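Local structure of hypothetical protein TM1010 (Thermotoga maritima, 2F4P) at residues S121-V124 and H125-P128; V53-E56 and P57-T61. The protein is of unknown function but has a cupin domain, a small beta-barrel fold built largely of antiparallel strands. All blocks are in the same frame, centred on the assembly; numbering follows the deposited sequence. Where two conformers were deposited one is given.

Each contact is a local turn within its own continuous stretch of chain, and the two lie on opposite sides of the chain's centre, their own centres about 23 Å apart. Contact 2 joins two strands that belong to different sheets, 49-55 and 60-65, and is partly buried: beyond a beta turn, F55 packs against A59 and T61. Contact 1 is a surface contact, a single 3-10 turn in the loop between strands 115-121 and 130-131, held mostly by backbone bonds and a water. Strand 115-121 relates the two, because it lies beside 49-55 in the same sheet and leads into contact 1.

Contact 1. Residues S121-V124 and H125-P128; sequences STQV and HLGP
Q123 and V124 hand their carbonyl oxygens to L126 and G127, three residues on in each case, so that the chain coils into a short 3-10 turn as it leaves strand 115-121. L126 N lies 3.0 Å from Q123 O and G127 N 2.9 Å from V124 O. The two N-H groups point well at their acceptors, at 162° and 160°, yet both donors stand above the carbonyl planes, off the lone pairs. A water sits within hydrogen-bonding distance of both ends, 2.9 Å from Q123 O and 2.7 Å from G127 O, and can link the start of the turn to its exit. Among the side chains, L126 leans back along the turn: with CG anti to its own carbonyl carbon (chi1 -68°), its CD1 comes 4.0 Å from Q123 CB, while its CB rests 3.4 Å from Q123 O. The polar end of Q123 goes another way. Its extended chain carries NE2 to G68 O and, more weakly, to V45 O of the second subunit, whose F46 also packs on Q123. V124 packs on N47, and N47 OD1 accepts a hydrogen bond from H125 N. At G127 the backbone angles would drive a side chain into the preceding carbonyl oxygen; glycine lets the chain leave toward strand 130-131. Q123 O takes the L126 amide and probably also the water, which implies a turn fixed chiefly by its backbone, with one glutamine reaching to the subunit interface.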
ATOM      1  N   SER A 121       2.569  -4.025   6.944  1.00 38.00           N
ATOM      2  CA  SER A 121       2.776  -4.325   8.363  1.00 36.99           C
ATOM      3  C   SER A 121       3.017  -2.983   9.081  1.00 37.21           C
ATOM      4  O   SER A 121       4.035  -2.333   8.873  1.00 36.24           O
ATOM      5  CB  SER A 121       3.967  -5.252   8.571  1.00 38.66           C
ATOM      6  OG  SER A 121       3.784  -6.476   7.919  1.00 42.54           O
ATOM      7  N   THR A 122       2.078  -2.605   9.934  1.00 35.67           N
ATOM      8  CA  THR A 122       2.105  -1.348  10.640  1.00 36.77           C
ATOM      9  C   THR A 122       2.782  -1.526  11.991  1.00 35.80           C
ATOM     10  O   THR A 122       2.790  -2.635  12.560  1.00 36.67           O
ATOM     11  CB  THR A 122       0.680  -0.815  10.808  1.00 42.28           C
ATOM     12  OG1 THR A 122      -0.156  -1.832  11.402  1.00 43.00           O
ATOM     13  CG2 THR A 122       0.112  -0.463   9.443  1.00 37.38           C
ATOM     14  N   GLN A 123       3.337  -0.439  12.500  1.00 35.58           N
ATOM     15  CA  GLN A 123       3.922  -0.392  13.840  1.00 37.57           C
ATOM     16  C   GLN A 123       4.865  -1.559  14.074  1.00 35.67           C
ATOM     17  O   GLN A 123       4.753  -2.284  15.058  1.00 36.92           O
ATOM     18  CB  GLN A 123       2.815  -0.359  14.888  1.00 37.31           C
ATOM     19  CG  GLN A 123       1.916   0.855  14.733  1.00 40.62           C
ATOM     20  CD  GLN A 123       0.661   0.795  15.587  1.00 43.30           C
ATOM     21  OE1 GLN A 123       0.451   1.684  16.409  1.00 46.24           O
ATOM     22  NE2 GLN A 123      -0.218  -0.234  15.358  1.00 39.61           N
ATOM     23  N   VAL A 124       5.805  -1.711  13.146  1.00 37.16           N
ATOM     24  CA  VAL A 124       6.744  -2.821  13.149  1.00 37.70           C
ATOM     25  C   VAL A 124       7.539  -2.897  14.449  1.00 36.98           C
ATOM     26  O   VAL A 124       7.854  -3.978  14.912  1.00 36.62           O
ATOM     27  CB  VAL A 124       7.663  -2.768  11.893  1.00 38.61           C
ATOM     28  CG1 VAL A 124       8.835  -3.773  11.987  1.00 41.93           C
ATOM     29  CG2 VAL A 124       6.830  -3.038  10.656  1.00 39.63           C
ATOM     30  N   HIS A 125       7.817  -1.754  15.062  1.00 37.67           N
ATOM     31  CA  HIS A 125       8.625  -1.730  16.275  1.00 40.04           C
ATOM     32  C   HIS A 125       7.952  -2.529  17.413  1.00 40.53           C
ATOM     33  O   HIS A 125       8.625  -2.954  18.350  1.00 39.68           O
ATOM     34  CB  HIS A 125       8.878  -0.274  16.676  1.00 40.28           C
ATOM     35  CG  HIS A 125       9.732  -0.109  17.891  1.00 48.56           C
ATOM     36  ND1 HIS A 125       9.219  -0.137  19.174  1.00 56.13           N
ATOM     37  CD2 HIS A 125      11.056   0.135  18.022  1.00 53.11           C
ATOM     38  CE1 HIS A 125      10.199   0.050  20.042  1.00 51.11           C
ATOM     39  NE2 HIS A 125      11.322   0.229  19.369  1.00 53.99           N
ATOM     40  N   LEU A 126       6.642  -2.778  17.317  1.00 37.66           N
ATOM     41  CA  LEU A 126       5.939  -3.519  18.349  1.00 37.97           C
ATOM     42  C   LEU A 126       6.270  -5.014  18.312  1.00 39.89           C
ATOM     43  O   LEU A 126       5.948  -5.733  19.252  1.00 40.48           O
ATOM     44  CB  LEU A 126       4.423  -3.308  18.270  1.00 37.00           C
ATOM     45  CG  LEU A 126       3.943  -1.896  18.618  1.00 38.32           C
ATOM     46  CD1 LEU A 126       2.414  -1.791  18.551  1.00 41.61           C
ATOM     47  CD2 LEU A 126       4.473  -1.424  19.968  1.00 40.28           C
ATOM     48  N   GLY A 127       6.910  -5.466  17.232  1.00 39.86           N
ATOM     49  CA  GLY A 127       7.441  -6.824  17.161  1.00 39.91           C
ATOM     50  C   GLY A 127       7.138  -7.527  15.856  1.00 39.27           C
ATOM     51  O   GLY A 127       6.324  -7.061  15.064  1.00 37.43           O
ATOM     52  N   PRO A 128       7.807  -8.663  15.628  1.00 39.59           N
ATOM     53  CA  PRO A 128       7.614  -9.418  14.414  1.00 41.35           C
ATOM     54  C   PRO A 128       6.344 -10.249  14.487  1.00 40.01           C
ATOM     55  O   PRO A 128       5.784 -10.484  15.567  1.00 41.13           O
ATOM     56  CB  PRO A 128       8.854 -10.323  14.370  1.00 42.51           C
ATOM     57  CG  PRO A 128       9.201 -10.544  15.797  1.00 42.28           C
ATOM     58  CD  PRO A 128       8.802  -9.288  16.524  1.00 43.46           C
TER
HETATM   59  O   HOH W   1       4.399  -5.185  14.801  1.00 24.41           O

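Contact 2. Residues V53-E56 and P57-T61; sequences VVFE and PGART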
ATOM      1  N   VAL A  53       2.132  -9.692  -2.630  1.00 37.14           N
ATOM      2  CA  VAL A  53       2.040 -11.156  -2.488  0.50 35.42           C
ATOM      3  C   VAL A  53       1.115 -11.757  -3.556  1.00 36.50           C
ATOM      4  O   VAL A  53       0.015 -11.235  -3.789  1.00 36.85           O
ATOM      5  CB  VAL A  53       1.463 -11.574  -1.111  0.50 35.70           C
ATOM      6  CG1 VAL A  53       1.723 -13.095  -0.822  0.50 29.85           C
ATOM      7  CG2 VAL A  53       2.011 -10.703   0.002  0.50 37.66           C
ATOM      8  N   VAL A  54       1.545 -12.849  -4.184  1.00 35.81           N
ATOM      9  CA  VAL A  54       0.656 -13.669  -5.017  0.50 34.78           C
ATOM     10  C   VAL A  54       0.490 -15.028  -4.366  1.00 34.46           C
ATOM     11  O   VAL A  54       1.493 -15.700  -4.086  1.00 35.60           O
ATOM     12  CB  VAL A  54       1.225 -13.914  -6.429  0.50 34.86           C
ATOM     13  CG1 VAL A  54       0.207 -14.700  -7.283  0.50 31.52           C
ATOM     14  CG2 VAL A  54       1.610 -12.598  -7.082  0.50 42.38           C
ATOM     15  N   PHE A  55      -0.760 -15.415  -4.118  1.00 36.64           N
ATOM     16  CA  PHE A  55      -1.121 -16.762  -3.661  1.00 34.24           C
ATOM     17  C   PHE A  55      -1.731 -17.471  -4.867  1.00 34.76           C
ATOM     18  O   PHE A  55      -2.740 -17.018  -5.414  1.00 34.18           O
ATOM     19  CB  PHE A  55      -2.203 -16.733  -2.600  1.00 35.71           C
ATOM     20  CG  PHE A  55      -1.789 -16.102  -1.295  1.00 32.94           C
ATOM     21  CD1 PHE A  55      -1.867 -14.736  -1.122  1.00 34.12           C
ATOM     22  CD2 PHE A  55      -1.356 -16.877  -0.258  1.00 35.91           C
ATOM     23  CE1 PHE A  55      -1.476 -14.150   0.086  1.00 36.89           C
ATOM     24  CE2 PHE A  55      -0.972 -16.321   0.926  1.00 34.70           C
ATOM     25  CZ  PHE A  55      -1.051 -14.933   1.102  1.00 36.19           C
ATOM     26  N   GLU A  56      -1.160 -18.601  -5.265  1.00 34.32           N
ATOM     27  CA  GLU A  56      -1.818 -19.437  -6.283  1.00 34.82           C
ATOM     28  C   GLU A  56      -3.048 -20.099  -5.672  1.00 34.71           C
ATOM     29  O   GLU A  56      -3.157 -20.178  -4.461  1.00 33.56           O
ATOM     30  CB  GLU A  56      -0.857 -20.499  -6.794  1.00 34.95           C
ATOM     31  CG  GLU A  56       0.368 -19.903  -7.507  1.00 31.57           C
ATOM     32  CD  GLU A  56       0.032 -18.993  -8.645  1.00 39.48           C
ATOM     33  OE1 GLU A  56      -0.998 -19.217  -9.337  1.00 40.58           O
ATOM     34  OE2 GLU A  56       0.825 -18.052  -8.884  1.00 41.42           O
ATOM     35  N   PRO A  57      -3.979 -20.591  -6.510  1.00 35.04           N
ATOM     36  CA  PRO A  57      -5.184 -21.184  -5.942  1.00 34.42           C
ATOM     37  C   PRO A  57      -4.878 -22.219  -4.862  1.00 35.82           C
ATOM     38  O   PRO A  57      -3.988 -23.051  -5.023  1.00 33.70           O
ATOM     39  CB  PRO A  57      -5.877 -21.806  -7.158  1.00 34.94           C
ATOM     40  CG  PRO A  57      -5.428 -21.032  -8.300  1.00 37.75           C
ATOM     41  CD  PRO A  57      -4.003 -20.599  -7.983  1.00 34.97           C
ATOM     42  N   GLY A  58      -5.584 -22.115  -3.739  1.00 36.65           N
ATOM     43  CA  GLY A  58      -5.436 -23.049  -2.645  1.00 36.75           C
ATOM     44  C   GLY A  58      -4.348 -22.651  -1.645  1.00 37.56           C
ATOM     45  O   GLY A  58      -4.250 -23.238  -0.575  1.00 40.25           O
ATOM     46  N   ALA A  59      -3.491 -21.710  -2.006  1.00 36.92           N
ATOM     47  CA  ALA A  59      -2.374 -21.344  -1.137  1.00 35.07           C
ATOM     48  C   ALA A  59      -2.822 -20.294  -0.129  1.00 36.51           C
ATOM     49  O   ALA A  59      -3.727 -19.483  -0.394  1.00 33.91           O
ATOM     50  CB  ALA A  59      -1.193 -20.846  -1.942  1.00 35.96           C
ATOM     51  N   ARG A  60      -2.179 -20.328   1.041  1.00 36.92           N
ATOM     52  CA  ARG A  60      -2.544 -19.438   2.132  1.00 35.87           C
ATOM     53  C   ARG A  60      -1.499 -19.405   3.212  1.00 36.18           C
ATOM     54  O   ARG A  60      -0.691 -20.325   3.362  1.00 33.72           O
ATOM     55  CB  ARG A  60      -3.871 -19.860   2.749  1.00 35.82           C
ATOM     56  CG  ARG A  60      -3.849 -21.132   3.597  1.00 42.81           C
ATOM     57  CD  ARG A  60      -4.362 -22.286   2.861  1.00 43.42           C
ATOM     58  NE  ARG A  60      -4.457 -23.532   3.649  1.00 41.98           N
ATOM     59  CZ  ARG A  60      -4.831 -24.701   3.124  1.00 41.09           C
ATOM     60  NH1 ARG A  60      -5.130 -24.795   1.834  1.00 38.72           N
ATOM     61  NH2 ARG A  60      -4.889 -25.785   3.875  1.00 46.16           N
ATOM     62  N   THR A  61      -1.571 -18.372   4.031  1.00 36.90           N
ATOM     63  CA  THR A  61      -0.701 -18.267   5.152  1.00 35.14           C
ATOM     64  C   THR A  61      -1.095 -19.320   6.184  1.00 34.68           C
ATOM     65  O   THR A  61      -2.245 -19.818   6.213  1.00 33.73           O
ATOM     66  CB  THR A  61      -0.803 -16.852   5.830  1.00 38.46           C
ATOM     67  OG1 THR A  61      -2.089 -16.715   6.465  1.00 34.49           O
ATOM     68  CG2 THR A  61      -0.646 -15.746   4.831  1.00 38.71           C
TER
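F55 ends strand 49-55 and meets residues 59-61 across a type II beta turn, E56 to A59, that carries the chain from one sheet of the cupin fold to the other. P57 takes the second position of the turn. Its ring lies alongside the E56 side chain, both pointing the same way, and P57 CD is 3.6 Å from E56 OE1; the glutamate's other oxygen, OE2, forms a salt bridge with R20. G58 follows at the third position, with backbone angles at which a side chain would press on the carbonyl oxygen before it. A59 closes the turn: its N donates to E56 O over 2.9 Å at 159°, the donor tilted 23° from the carbonyl plane. The methyl of A59 also turns back to the first strand, CB 4.3 Å from F55 CB, and both side chains reach V33 on strand 33-37. The CB of R60 points away from residues 53-56, and NH1 reaches G58 O at 3.0 Å in that carbonyl's plane, though the oxygen stands somewhat out of the guanidinium plane. NH2 binds V135 O, and the guanidinium makes a cation-pi contact with Y140 of helix 137-144. R60 CA stays 3.7 Å from F55 CE2. At T61, in strand 60-65, the hydroxyl is hydrogen-bonded to H107 N and the side chain is near a bound unknown ligand. With OG1 set between backbone N and carbonyl carbon (chi1 69°), the methyl lies anti to the carbonyl carbon and meets the far end of the phenylalanine ring at a slant, T61 CG2 lying 3.8 Å from F55 CZ.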